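Local atomic coordinates of 1,4-dihydroxy-2-naphthoyl-CoA hydrolase (Escherichia coli, PDB entry 1VH5), a protein that hydrolyses 1,4-dihydroxy-2-naphthoyl-CoA to 1,4-dihydroxy-2-naphthoate in menaquinone biosynthesis and also cleaves a wide range of other acyl-CoA thioesters. Residues Val62-Ile67 with Trp116-Phe121. Sequence-based numbering, arbitrary orientation.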
# COMPACT_ATOMS: atom_id res chain seq x y z
N VAL A 62 2.22 -0.50 -2.60
CA VAL A 62 3.63 -0.79 -2.35
C VAL A 62 4.48 -0.54 -3.61
O VAL A 62 5.53 0.10 -3.56
CB VAL A 62 3.87 -2.23 -1.86
CG1 VAL A 62 5.37 -2.51 -1.74
CG2 VAL A 62 3.20 -2.47 -0.49
N LEU A 63 4.01 -1.03 -4.74
CA LEU A 63 4.74 -0.85 -5.99
C LEU A 63 4.87 0.66 -6.30
O LEU A 63 5.99 1.17 -6.57
CB LEU A 63 4.09 -1.64 -7.14
CG LEU A 63 4.74 -1.43 -8.53
CD1 LEU A 63 6.20 -1.92 -8.54
CD2 LEU A 63 3.92 -2.17 -9.57
N ALA A 64 3.75 1.39 -6.22
CA ALA A 64 3.76 2.82 -6.54
C ALA A 64 4.70 3.57 -5.62
O ALA A 64 5.48 4.42 -6.08
CB ALA A 64 2.35 3.41 -6.44
N GLU A 65 4.63 3.31 -4.30
CA GLU A 65 5.46 4.06 -3.37
C GLU A 65 6.93 3.67 -3.55
O GLU A 65 7.81 4.51 -3.39
CB GLU A 65 5.00 3.85 -1.91
CG GLU A 65 5.80 4.72 -0.94
CD GLU A 65 5.03 5.21 0.26
OE1 GLU A 65 3.77 5.19 0.26
OE2 GLU A 65 5.74 5.59 1.21
N SER A 66 7.21 2.39 -3.83
CA SER A 66 8.61 1.96 -4.02
C SER A 66 9.25 2.67 -5.20
O SER A 66 10.42 3.05 -5.13
CB SER A 66 8.65 0.46 -4.28
OG SER A 66 8.22 -0.29 -3.14
N ILE A 67 8.51 2.83 -6.28
CA ILE A 67 9.02 3.50 -7.49
C ILE A 67 9.13 4.99 -7.26
O ILE A 67 10.18 5.59 -7.50
CB ILE A 67 8.14 3.26 -8.74
CG1 ILE A 67 8.05 1.76 -9.08
CG2 ILE A 67 8.77 3.96 -9.96
CD1 ILE A 67 6.94 1.45 -10.05
N TRP A 116 4.59 12.78 -7.71
CA TRP A 116 4.84 11.74 -8.69
C TRP A 116 3.51 11.08 -9.05
O TRP A 116 2.68 10.85 -8.15
CB TRP A 116 5.78 10.70 -8.06
CG TRP A 116 7.16 11.23 -7.84
CD1 TRP A 116 7.67 11.77 -6.71
CD2 TRP A 116 8.16 11.37 -8.84
NE1 TRP A 116 8.97 12.19 -6.92
CE2 TRP A 116 9.28 11.98 -8.24
CE3 TRP A 116 8.22 11.04 -10.21
CZ2 TRP A 116 10.46 12.24 -8.94
CZ3 TRP A 116 9.41 11.30 -10.91
CH2 TRP A 116 10.51 11.89 -10.26
N GLN A 117 3.31 10.76 -10.33
CA GLN A 117 2.16 9.98 -10.75
C GLN A 117 2.67 8.59 -11.13
O GLN A 117 3.61 8.43 -11.94
CB GLN A 117 1.49 10.64 -11.93
CG GLN A 117 0.17 9.96 -12.42
CD GLN A 117 -0.59 10.91 -13.33
OE1 GLN A 117 -1.27 11.83 -12.88
NE2 GLN A 117 -0.43 10.73 -14.61
N ILE A 118 2.06 7.54 -10.55
CA ILE A 118 2.43 6.20 -10.93
C ILE A 118 1.18 5.47 -11.43
O ILE A 118 0.19 5.33 -10.69
CB ILE A 118 3.08 5.39 -9.79
CG1 ILE A 118 4.21 6.16 -9.09
CG2 ILE A 118 3.53 4.03 -10.39
CD1 ILE A 118 3.74 7.09 -7.97
N GLU A 119 1.23 5.00 -12.68
CA GLU A 119 0.14 4.21 -13.24
C GLU A 119 0.61 2.76 -13.32
O GLU A 119 1.76 2.49 -13.72
CB GLU A 119 -0.28 4.74 -14.62
CG GLU A 119 -0.99 6.10 -14.60
CD GLU A 119 -1.36 6.58 -16.00
OE1 GLU A 119 -0.59 6.36 -16.97
OE2 GLU A 119 -2.44 7.21 -16.16
N ILE A 120 -0.27 1.83 -12.94
CA ILE A 120 0.12 0.42 -12.92
C ILE A 120 -0.76 -0.32 -13.89
O ILE A 120 -1.98 -0.21 -13.85
CB ILE A 120 -0.05 -0.12 -11.50
CG1 ILE A 120 0.91 0.65 -10.56
CG2 ILE A 120 0.18 -1.68 -11.47
CD1 ILE A 120 0.67 0.38 -9.16
N PHE A 121 -0.12 -1.07 -14.78
CA PHE A 121 -0.78 -1.76 -15.90
C PHE A 121 -0.56 -3.26 -15.78
O PHE A 121 0.45 -3.73 -15.27
CB PHE A 121 -0.22 -1.30 -17.27
CG PHE A 121 -0.32 0.19 -17.50
CD1 PHE A 121 0.68 1.04 -17.00
CD2 PHE A 121 -1.40 0.72 -18.17
CE1 PHE A 121 0.59 2.42 -17.18
CE2 PHE A 121 -1.50 2.12 -18.35
CZ PHE A 121 -0.48 2.95 -17.87
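Ala64 of helix 57-74 faces Ile118 of strand 113-121, with their CA atoms 5.7 Å apart. The axes of the helical segment Val62-Ile67 and the strand Trp116-Phe121 approach to 8.7 Å and run at 139°, nearer antiparallel than parallel. This is the hotdog fold, in which an antiparallel sheet wraps a long central helix. The small Ala64 lets the strand come close: its CB lies 4.0 Å from Ile118 CB. Ile118 lies against this residue with both branches. Its CG2, anti to the backbone N, packs over Ala64 CA at 4.0 Å, while CG1 and CD1 both lie 3.7 Å from Ala64 O. Further along the helix, Ile67 CD1 meets the same CG2 of Ile118 at 4.3 Å. Two residues along the strand, toward the helix N-terminus, Ile120 CD1 rests against Leu63 CD2 at 4.2 Å and lies beside Ala64 CB; the Leu63 and Ile120 side chains cross at a slant. With CG anti to the backbone N (chi1 176°), Leu63 brings CD2 to Ile120 although its CB does not point at the strand. Leu63 and Ile67 also touch strand 38-43, so they belong to a wider apolar core. Glu65, the inferred nucleophile or proton acceptor, points away from the strand, and its OE1 is hydrogen-bonded to His91 NE2 of the second subunit. Ser66 OG bonds to Val62 O (2.8 Å) and to His56 NE2 of the second subunit. The helix is thus two-sided: buried aliphatic groups hold one face to the sheet by van der Waals packing, while Glu65 and Ser66 make polar bonds across the dimer interface.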